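Local coordinates for dual function macrocyclase-peptidase POPB (Galerina marginata, PDB 5N4B), which cleaves peptides after proline and closes them into macrocycles as a serine-type peptidase of amanitin toxin biosynthesis, at residues A[272-277]-A[302-307]; A[461-466]-A[475-480]; A[656-661]-A[688-693]. The protein carries 1 engineered substitution. All coordinates share one frame; numbering follows the deposited sequence.

Contact 1: A[272-277]-A[302-307]; sequences KYLYLY and IHWRKV
Trp304 meets Leu274 and Leu276 with the CZ3 and CH2 end of its indole, and the tight part of the contact is there. Leu276 CB sits over one face of the six-membered ring, 4.0 Å from its centroid and 28° off the normal, a CH-pi contact in which CB lies 3.6 Å from Trp304 CZ3. The opposite face carries Ile302 CG2, 3.7 Å above the ring plane, so the indole is held between two aliphatic groups. Leu274 CD2 comes in obliquely at 3.7 Å from Trp304 CH2, and the same methyl touches Ile302 CD1 at 3.9 Å. With chi1 171°, Leu274 swings its CG away from the backbone N and brings that methyl to both partners. Val252 of strand 250-254 adds to the apolar layer by touching Ile302 and Trp304. On the looser side, His303 and Lys306 are exposed and carry their side chains clear of residues 272-277. Leu276 CA and Trp304 CA, the closest pair of alpha carbons, are 8.5 Å apart, because strand 287-292, whose Trp289 ring also meets Trp304, runs between the segments in the same propeller sheet. Between these two segments the contact is thus purely apolar: a tryptophan reaches past an intervening strand to pack on two leucines.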
loop_
_atom_site.group_PDB
_atom_site.type_symbol
_atom_site.label_atom_id
_atom_site.label_comp_id
_atom_site.label_asym_id
_atom_site.label_seq_id
_atom_site.Cartn_x
_atom_site.Cartn_y
_atom_site.Cartn_z
ATOM N N LYS A 272 2.461 0.622 -31.344
ATOM C CA LYS A 272 3.359 -0.339 -31.957
ATOM C C LYS A 272 3.654 -1.557 -31.090
ATOM O O LYS A 272 3.894 -2.639 -31.636
ATOM C CB LYS A 272 4.658 0.365 -32.312
ATOM C CG LYS A 272 5.688 -0.512 -32.990
ATOM C CD LYS A 272 6.925 0.297 -33.242
ATOM C CE LYS A 272 7.920 -0.384 -34.141
ATOM N NZ LYS A 272 9.136 0.396 -33.937
ATOM N N TYR A 273 3.688 -1.402 -29.769
ATOM C CA TYR A 273 4.183 -2.448 -28.891
ATOM C C TYR A 273 3.186 -2.781 -27.799
ATOM O O TYR A 273 2.465 -1.916 -27.284
ATOM C CB TYR A 273 5.498 -2.025 -28.231
ATOM C CG TYR A 273 6.654 -1.892 -29.155
ATOM C CD1 TYR A 273 7.116 -2.978 -29.873
ATOM C CD2 TYR A 273 7.324 -0.690 -29.251
ATOM C CE1 TYR A 273 8.218 -2.871 -30.678
ATOM C CE2 TYR A 273 8.429 -0.547 -30.089
ATOM C CZ TYR A 273 8.855 -1.660 -30.811
ATOM O OH TYR A 273 9.974 -1.519 -31.610
ATOM N N LEU A 274 3.168 -4.056 -27.479
ATOM C CA LEU A 274 2.558 -4.615 -26.283
ATOM C C LEU A 274 3.675 -5.217 -25.444
ATOM O O LEU A 274 4.462 -6.039 -25.927
ATOM C CB LEU A 274 1.554 -5.699 -26.674
ATOM C CG LEU A 274 0.956 -6.552 -25.558
ATOM C CD1 LEU A 274 0.143 -5.720 -24.655
ATOM C CD2 LEU A 274 0.117 -7.670 -26.191
ATOM N N TYR A 275 3.696 -4.884 -24.173
ATOM C CA TYR A 275 4.693 -5.380 -23.259
ATOM C C TYR A 275 4.078 -6.322 -22.247
ATOM O O TYR A 275 2.977 -6.062 -21.726
ATOM C CB TYR A 275 5.307 -4.211 -22.525
ATOM C CG TYR A 275 5.878 -3.112 -23.393
ATOM C CD1 TYR A 275 7.098 -3.262 -24.073
ATOM C CD2 TYR A 275 5.227 -1.893 -23.550
ATOM C CE1 TYR A 275 7.618 -2.256 -24.840
ATOM C CE2 TYR A 275 5.788 -0.875 -24.324
ATOM C CZ TYR A 275 6.981 -1.083 -24.959
ATOM O OH TYR A 275 7.491 -0.047 -25.703
ATOM N N LEU A 276 4.799 -7.417 -21.948
ATOM C CA LEU A 276 4.396 -8.376 -20.928
ATOM C C LEU A 276 5.458 -8.463 -19.864
ATOM O O LEU A 276 6.634 -8.698 -20.169
ATOM C CB LEU A 276 4.212 -9.755 -21.542
ATOM C CG LEU A 276 3.813 -10.896 -20.579
ATOM C CD1 LEU A 276 2.392 -10.790 -20.137
ATOM C CD2 LEU A 276 4.078 -12.266 -21.236
ATOM N N TYR A 277 5.035 -8.274 -18.631
ATOM C CA TYR A 277 5.877 -8.453 -17.468
ATOM C C TYR A 277 5.469 -9.755 -16.778
ATOM O O TYR A 277 4.283 -10.121 -16.745
ATOM C CB TYR A 277 5.673 -7.339 -16.454
ATOM C CG TYR A 277 5.825 -5.922 -16.983
ATOM C CD1 TYR A 277 7.015 -5.436 -17.430
ATOM C CD2 TYR A 277 4.763 -5.064 -16.948
ATOM C CE1 TYR A 277 7.121 -4.149 -17.895
ATOM C CE2 TYR A 277 4.874 -3.766 -17.407
ATOM C CZ TYR A 277 6.065 -3.312 -17.860
ATOM O OH TYR A 277 6.187 -1.981 -18.269
ATOM N N ILE A 302 -0.057 -14.174 -30.293
ATOM C CA ILE A 302 0.919 -13.084 -30.276
ATOM C C ILE A 302 2.337 -13.630 -30.276
ATOM O O ILE A 302 2.676 -14.560 -29.534
ATOM C CB ILE A 302 0.649 -12.247 -29.025
ATOM C CG1 ILE A 302 -0.572 -11.410 -29.232
ATOM C CG2 ILE A 302 1.832 -11.330 -28.737
ATOM C CD1 ILE A 302 -1.131 -10.933 -27.933
ATOM N N HIS A 303 3.205 -12.984 -31.049
ATOM C CA HIS A 303 4.610 -13.320 -31.109
ATOM C C HIS A 303 5.358 -12.473 -30.074
ATOM O O HIS A 303 5.478 -11.258 -30.229
ATOM C CB HIS A 303 5.151 -13.113 -32.508
ATOM C CG HIS A 303 6.583 -13.477 -32.630
ATOM N ND1 HIS A 303 7.127 -14.571 -31.989
ATOM C CD2 HIS A 303 7.599 -12.887 -33.295
ATOM C CE1 HIS A 303 8.417 -14.634 -32.250
ATOM N NE2 HIS A 303 8.728 -13.636 -33.052
ATOM N N TRP A 304 5.894 -13.127 -29.049
ATOM C CA TRP A 304 6.696 -12.454 -28.032
ATOM C C TRP A 304 8.168 -12.527 -28.364
ATOM O O TRP A 304 8.717 -13.623 -28.534
ATOM C CB TRP A 304 6.471 -13.103 -26.681
ATOM C CG TRP A 304 5.111 -13.024 -26.196
ATOM C CD1 TRP A 304 4.204 -14.048 -26.075
ATOM C CD2 TRP A 304 4.427 -11.838 -25.772
ATOM N NE1 TRP A 304 3.038 -13.579 -25.598
ATOM C CE2 TRP A 304 3.126 -12.224 -25.395
ATOM C CE3 TRP A 304 4.799 -10.487 -25.655
ATOM C CZ2 TRP A 304 2.200 -11.321 -24.903
ATOM C CZ3 TRP A 304 3.838 -9.588 -25.154
ATOM C CH2 TRP A 304 2.573 -10.018 -24.807
ATOM N N ARG A 305 8.829 -11.364 -28.338
ATOM C CA ARG A 305 10.272 -11.279 -28.311
ATOM C C ARG A 305 10.725 -11.252 -26.853
ATOM O O ARG A 305 10.334 -10.360 -26.091
ATOM C CB ARG A 305 10.753 -10.015 -29.012
ATOM C CG ARG A 305 12.259 -9.850 -29.055
ATOM C CD ARG A 305 12.653 -8.665 -29.852
ATOM N NE ARG A 305 14.091 -8.515 -29.882
ATOM C CZ ARG A 305 14.728 -7.604 -30.622
ATOM N NH1 ARG A 305 14.062 -6.761 -31.392
ATOM N NH2 ARG A 305 16.057 -7.546 -30.598
ATOM N N LYS A 306 11.565 -12.204 -26.471
ATOM C CA LYS A 306 11.918 -12.466 -25.068
ATOM C C LYS A 306 13.131 -11.618 -24.665
ATOM O O LYS A 306 14.216 -12.108 -24.366
ATOM C CB LYS A 306 12.118 -13.956 -24.843
ATOM C CG LYS A 306 10.876 -14.796 -25.151
ATOM C CD LYS A 306 11.151 -16.307 -24.895
ATOM C CE LYS A 306 9.955 -17.184 -25.224
ATOM N NZ LYS A 306 10.429 -18.616 -25.072
ATOM N N VAL A 307 12.877 -10.314 -24.571
ATOM C CA VAL A 307 13.948 -9.334 -24.406
ATOM C C VAL A 307 14.672 -9.527 -23.087
ATOM O O VAL A 307 15.912 -9.541 -23.042
ATOM C CB VAL A 307 13.414 -7.904 -24.574
ATOM C CG1 VAL A 307 14.453 -6.890 -24.281
ATOM C CG2 VAL A 307 12.916 -7.705 -25.978
#

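Contact 2: A[461-466]-A[475-480]; sequences STQVWY and PMFIVR
Trp465 sets CG opposite its carbonyl carbon (chi1 -64°), and this lays the indole across Pro475, its partner in the antiparallel pair. Pro475 CB then stands 3.6 Å from the centroid of the six-membered ring, only 4° off the normal, while Pro475 CD lies 3.5 Å from Trp465 CZ3. Gln463 stretches out on the same face of the sheet, passing Pro475 and bringing NE2 to 3.6 Å from Phe477 CE1; the amide and ring planes are within 17° of each other. That NE2 gives its hydrogen bond to Asn380 O, and Phe424 meets Phe477 edge-to-face, so this face looks onto the propeller. The other face carries Val464, Met476 and Ile478. Val464 CG2 occupies the cramped place between backbone N and carbonyl carbon, which directs it to Ile478 CD1 at 3.7 Å, and Met476 makes an oblique Met-aromatic contact with Tyr466. Phe560 of helix 548-563 touches Val464 and Met476. Two hydrogen-bonded pairs, Thr462 with Ile478 and Val464 with Met476, tie the backbones of this hairpin together. Ile478 O is gripped twice: Thr462 N donates to it at 3.0 Å, and a water donates to it at 2.9 Å while lying 2.8 Å from Thr462 OG1. The chemistry therefore divides by face, with proline against indole and an amide beside a phenyl ring on the propeller side, and aliphatic and sulfur groups turned to a helix of the hairpin's own domain.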
loop_
_atom_site.group_PDB
_atom_site.type_symbol
_atom_site.label_atom_id
_atom_site.label_comp_id
_atom_site.label_asym_id
_atom_site.label_seq_id
_atom_site.Cartn_x
_atom_site.Cartn_y
_atom_site.Cartn_z
ATOM N N SER A 461 8.364 18.597 11.138
ATOM C CA SER A 461 9.036 17.331 10.948
ATOM C C SER A 461 10.510 17.582 10.733
ATOM O O SER A 461 10.913 18.544 10.047
ATOM C CB SER A 461 8.473 16.493 9.821
ATOM O OG SER A 461 8.767 17.069 8.582
ATOM N N THR A 462 11.311 16.727 11.317
ATOM C CA THR A 462 12.768 16.747 11.141
ATOM C C THR A 462 13.225 15.315 10.916
ATOM O O THR A 462 12.474 14.365 11.142
ATOM C CB THR A 462 13.536 17.296 12.332
ATOM O OG1 THR A 462 13.244 16.494 13.500
ATOM C CG2 THR A 462 13.170 18.775 12.584
ATOM N N GLN A 463 14.438 15.158 10.459
ATOM C CA GLN A 463 15.042 13.863 10.262
ATOM C C GLN A 463 16.310 13.792 11.097
ATOM O O GLN A 463 17.173 14.684 11.014
ATOM C CB GLN A 463 15.338 13.644 8.781
ATOM C CG GLN A 463 15.873 12.260 8.447
ATOM C CD GLN A 463 16.037 12.139 6.947
ATOM O OE1 GLN A 463 16.794 12.891 6.329
ATOM N NE2 GLN A 463 15.320 11.221 6.378
ATOM N N VAL A 464 16.398 12.763 11.904
ATOM C CA VAL A 464 17.563 12.501 12.741
ATOM C C VAL A 464 18.166 11.153 12.344
ATOM O O VAL A 464 17.550 10.353 11.644
ATOM C CB VAL A 464 17.212 12.541 14.235
ATOM C CG1 VAL A 464 16.647 13.873 14.593
ATOM C CG2 VAL A 464 16.262 11.442 14.619
ATOM N N TRP A 465 19.418 10.912 12.728
ATOM C CA TRP A 465 20.090 9.667 12.420
ATOM C C TRP A 465 20.493 8.977 13.709
ATOM O O TRP A 465 20.953 9.626 14.654
ATOM C CB TRP A 465 21.327 9.894 11.539
ATOM C CG TRP A 465 21.012 10.439 10.189
ATOM C CD1 TRP A 465 20.680 11.721 9.878
ATOM C CD2 TRP A 465 21.012 9.708 8.986
ATOM N NE1 TRP A 465 20.427 11.813 8.538
ATOM C CE2 TRP A 465 20.660 10.594 7.957
ATOM C CE3 TRP A 465 21.284 8.389 8.671
ATOM C CZ2 TRP A 465 20.569 10.164 6.604
ATOM C CZ3 TRP A 465 21.216 7.969 7.378
ATOM C CH2 TRP A 465 20.862 8.862 6.344
ATOM N N TYR A 466 20.306 7.673 13.737
ATOM C CA TYR A 466 20.697 6.833 14.877
ATOM C C TYR A 466 21.489 5.642 14.357
ATOM O O TYR A 466 21.564 5.384 13.168
ATOM C CB TYR A 466 19.482 6.380 15.715
ATOM C CG TYR A 466 18.569 5.405 15.011
ATOM C CD1 TYR A 466 17.585 5.829 14.130
ATOM C CD2 TYR A 466 18.671 4.048 15.247
ATOM C CE1 TYR A 466 16.752 4.924 13.499
ATOM C CE2 TYR A 466 17.843 3.159 14.620
ATOM C CZ TYR A 466 16.885 3.593 13.762
ATOM O OH TYR A 466 16.057 2.671 13.149
ATOM N N PRO A 475 18.243 6.788 9.193
ATOM C CA PRO A 475 17.493 8.032 9.427
ATOM C C PRO A 475 16.095 7.745 9.938
ATOM O O PRO A 475 15.527 6.675 9.712
ATOM C CB PRO A 475 17.395 8.658 8.026
ATOM C CG PRO A 475 17.317 7.445 7.159
ATOM C CD PRO A 475 18.128 6.338 7.779
ATOM N N MET A 476 15.559 8.730 10.638
ATOM C CA MET A 476 14.239 8.617 11.243
ATOM C C MET A 476 13.568 9.984 11.194
ATOM O O MET A 476 14.130 10.981 11.663
ATOM C CB MET A 476 14.346 8.177 12.690
ATOM C CG MET A 476 13.018 8.133 13.437
ATOM S SD MET A 476 13.027 7.097 14.937
ATOM C CE MET A 476 14.463 7.693 15.816
ATOM N N PHE A 477 12.322 10.019 10.725
ATOM C CA PHE A 477 11.524 11.241 10.814
ATOM C C PHE A 477 10.907 11.361 12.198
ATOM O O PHE A 477 10.451 10.370 12.775
ATOM C CB PHE A 477 10.390 11.210 9.805
ATOM C CG PHE A 477 10.825 11.212 8.375
ATOM C CD1 PHE A 477 11.488 12.304 7.835
ATOM C CD2 PHE A 477 10.546 10.139 7.558
ATOM C CE1 PHE A 477 11.854 12.305 6.482
ATOM C CE2 PHE A 477 10.901 10.171 6.173
ATOM C CZ PHE A 477 11.543 11.242 5.679
ATOM N N ILE A 478 10.943 12.580 12.748
ATOM C CA ILE A 478 10.292 12.890 14.018
ATOM C C ILE A 478 9.335 14.040 13.758
ATOM O O ILE A 478 9.757 15.103 13.279
ATOM C CB ILE A 478 11.305 13.238 15.122
ATOM C CG1 ILE A 478 12.176 11.994 15.393
ATOM C CG2 ILE A 478 10.579 13.626 16.364
ATOM C CD1 ILE A 478 13.228 12.144 16.544
ATOM N N VAL A 479 8.064 13.845 14.093
ATOM C CA VAL A 479 7.023 14.849 13.909
ATOM C C VAL A 479 6.509 15.276 15.273
ATOM O O VAL A 479 6.251 14.426 16.141
ATOM C CB VAL A 479 5.857 14.330 13.044
ATOM C CG1 VAL A 479 4.881 15.452 12.752
ATOM C CG2 VAL A 479 6.396 13.721 11.759
ATOM N N ARG A 480 6.305 16.594 15.446
ATOM C CA ARG A 480 5.775 17.115 16.710
ATOM C C ARG A 480 4.915 18.347 16.454
ATOM O O ARG A 480 5.081 19.055 15.461
ATOM C CB ARG A 480 6.897 17.462 17.686
ATOM C CG ARG A 480 7.829 18.576 17.200
ATOM C CD ARG A 480 8.692 19.147 18.276
ATOM N NE ARG A 480 9.759 19.929 17.688
ATOM C CZ ARG A 480 10.743 20.436 18.417
ATOM N NH1 ARG A 480 10.735 20.301 19.739
ATOM N NH2 ARG A 480 11.721 21.091 17.829
HETATM O O HOH W 1 10.844 17.299 14.805
#

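Contact 3: A[656-661]-A[688-693]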
loop_
_atom_site.group_PDB
_atom_site.type_symbol
_atom_site.label_atom_id
_atom_site.label_comp_id
_atom_site.label_asym_id
_atom_site.label_seq_id
_atom_site.Cartn_x
_atom_site.Cartn_y
_atom_site.Cartn_z
ATOM N N ILE A 656 -4.139 -6.060 19.502
ATOM C CA ILE A 656 -3.984 -6.603 18.147
ATOM C C ILE A 656 -5.289 -6.365 17.411
ATOM O O ILE A 656 -6.368 -6.469 18.015
ATOM C CB ILE A 656 -3.644 -8.106 18.234
ATOM C CG1 ILE A 656 -2.419 -8.328 19.136
ATOM C CG2 ILE A 656 -3.467 -8.690 16.862
ATOM C CD1 ILE A 656 -1.796 -9.679 19.067
ATOM N N THR A 657 -5.228 -6.027 16.157
ATOM C CA THR A 657 -6.455 -5.810 15.383
ATOM C C THR A 657 -6.367 -6.590 14.083
ATOM O O THR A 657 -5.320 -6.607 13.432
ATOM C CB THR A 657 -6.798 -4.312 15.152
ATOM O OG1 THR A 657 -5.876 -3.739 14.235
ATOM C CG2 THR A 657 -6.692 -3.513 16.469
ATOM N N VAL A 658 -7.466 -7.253 13.722
ATOM C CA VAL A 658 -7.562 -7.964 12.464
ATOM C C VAL A 658 -8.945 -7.790 11.867
ATOM O O VAL A 658 -9.911 -7.478 12.555
ATOM C CB VAL A 658 -7.215 -9.475 12.548
ATOM C CG1 VAL A 658 -5.788 -9.700 13.049
ATOM C CG2 VAL A 658 -8.253 -10.204 13.392
ATOM N N ASN A 659 -9.031 -8.075 10.560
ATOM C CA ASN A 659 -10.278 -8.150 9.800
ATOM C C ASN A 659 -10.487 -9.600 9.408
ATOM O O ASN A 659 -9.589 -10.228 8.854
ATOM C CB ASN A 659 -10.160 -7.230 8.570
ATOM C CG ASN A 659 -10.011 -5.735 8.962
ATOM O OD1 ASN A 659 -10.724 -5.255 9.855
ATOM N ND2 ASN A 659 -9.095 -5.005 8.312
ATOM N N ILE A 660 -11.658 -10.150 9.738
ATOM C CA ILE A 660 -11.879 -11.594 9.608
ATOM C C ILE A 660 -11.676 -12.093 8.189
ATOM O O ILE A 660 -11.200 -13.213 8.000
ATOM C CB ILE A 660 -13.257 -11.968 10.170
ATOM C CG1 ILE A 660 -13.362 -13.462 10.458
ATOM C CG2 ILE A 660 -14.342 -11.585 9.203
ATOM C CD1 ILE A 660 -12.457 -13.958 11.546
ATOM N N GLY A 661 -11.985 -11.279 7.199
ATOM C CA GLY A 661 -11.924 -11.682 5.809
ATOM C C GLY A 661 -10.599 -11.500 5.137
ATOM O O GLY A 661 -10.484 -11.710 3.922
ATOM N N LEU A 688 -3.464 -7.867 27.198
ATOM C CA LEU A 688 -3.076 -8.463 25.918
ATOM C C LEU A 688 -4.385 -8.828 25.229
ATOM O O LEU A 688 -5.010 -9.839 25.561
ATOM C CB LEU A 688 -2.158 -9.662 26.116
ATOM C CG LEU A 688 -0.944 -9.321 27.007
ATOM C CD1 LEU A 688 -0.140 -10.570 27.329
ATOM C CD2 LEU A 688 -0.002 -8.333 26.392
ATOM N N LEU A 689 -4.826 -8.018 24.281
ATOM C CA LEU A 689 -6.181 -8.046 23.750
ATOM C C LEU A 689 -6.184 -8.119 22.225
ATOM O O LEU A 689 -5.186 -7.769 21.566
ATOM C CB LEU A 689 -6.936 -6.776 24.103
ATOM C CG LEU A 689 -6.979 -6.463 25.584
ATOM C CD1 LEU A 689 -7.594 -5.087 25.776
ATOM C CD2 LEU A 689 -7.715 -7.531 26.335
ATOM N N ILE A 690 -7.292 -8.586 21.642
ATOM C CA ILE A 690 -7.460 -8.604 20.188
ATOM C C ILE A 690 -8.870 -8.171 19.824
ATOM O O ILE A 690 -9.858 -8.613 20.437
ATOM C CB ILE A 690 -7.094 -9.967 19.552
ATOM C CG1 ILE A 690 -7.191 -9.883 18.027
ATOM C CG2 ILE A 690 -7.991 -11.095 20.102
ATOM C CD1 ILE A 690 -6.547 -11.101 17.366
ATOM N N LYS A 691 -8.950 -7.292 18.815
ATOM C CA LYS A 691 -10.190 -6.878 18.168
ATOM C C LYS A 691 -10.291 -7.583 16.829
ATOM O O LYS A 691 -9.300 -7.692 16.101
ATOM C CB LYS A 691 -10.167 -5.376 17.895
ATOM C CG LYS A 691 -10.484 -4.544 19.044
ATOM C CD LYS A 691 -10.423 -3.048 18.649
ATOM C CE LYS A 691 -11.425 -2.668 17.576
ATOM N NZ LYS A 691 -11.482 -1.201 17.257
ATOM N N ILE A 692 -11.499 -8.016 16.472
ATOM C CA ILE A 692 -11.738 -8.837 15.294
ATOM C C ILE A 692 -12.947 -8.250 14.586
ATOM O O ILE A 692 -14.088 -8.446 15.034
ATOM C CB ILE A 692 -11.966 -10.311 15.640
ATOM C CG1 ILE A 692 -10.764 -10.836 16.452
ATOM C CG2 ILE A 692 -12.150 -11.084 14.336
ATOM C CD1 ILE A 692 -10.979 -12.039 17.318
ATOM N N ASP A 693 -12.725 -7.557 13.483
ATOM C CA ASP A 693 -13.843 -7.005 12.720
ATOM C C ASP A 693 -14.451 -8.119 11.881
ATOM O O ASP A 693 -13.765 -8.677 11.028
ATOM C CB ASP A 693 -13.356 -5.847 11.858
ATOM C CG ASP A 693 -14.501 -5.107 11.126
ATOM O OD1 ASP A 693 -15.579 -5.699 10.911
ATOM O OD2 ASP A 693 -14.327 -3.924 10.754
#
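The beta-alpha-beta unit formed by strand 653-659, helix 668-680 and strand 688-693 ends the central sheet of the hydrolase domain, and Ile656 to Ile660 bond here to Leu689 to Asp693 in parallel register. Five backbone hydrogen bonds alternate between the strands, from Ile656 N to Leu689 O at 2.9 Å as far as Ile660 N to Asp693 O, also 2.9 Å, which extends the ladder one step beyond the end of strand 653-659. One face is aliphatic. Ile656 CG2 rests 3.9 Å from Ile690 CD1, and Val658 CG2 lies alongside Ile692 at 4.0 Å from its CG1; just past the strand end, Ile660 CD1 lies 4.0 Å from Ile692 CG2. Helix 668-680 packs on Ile656 and Val658, and helix 46-64 on Ile690 and Ile692. The other face is polar. A chi1 of -64° turns the Asn659 amide beside its own backbone N and brings OD1 to 3.4 Å from Asp693 CB, the amide plane standing 74° from the carboxylate. Next to them, Thr657 CG2 sits beside Lys691 CB at 4.2 Å. Lys703 NZ hydrogen-bonds Asn659 OD1 and makes a salt bridge with Asp693 OD2, which probably offsets the charge of Asp693, while Lys691 NZ forms salt bridges with Asp711 and Asp714 of helix 705-722. The side chain of Asn659 is about 5 Å from that of the charge-relay Asp662. Parallel strands with helices on both faces, and catalytic Asp662 and His699 in the loops beyond their ends, are characteristic of the alpha/beta hydrolase fold.

Along the chain the three contacts follow in series, and they divide between two domains. Contact 1 belongs to a four-stranded sheet of the N-terminal beta-propeller; its centre lies about 45 Å from that of contact 2 and about 44 Å from that of contact 3, on the opposite side of the chain's centre from the latter. Contacts 2 and 3 share the eight-stranded mixed sheet of the hydrolase domain, their centres about 31 Å apart: the antiparallel hairpin forms one border and the parallel pair the other. The example illustrates how one sheet serves two ends, its hairpin border packing against the propeller while its parallel border leads to the charge-relay residues Asp662 and His699.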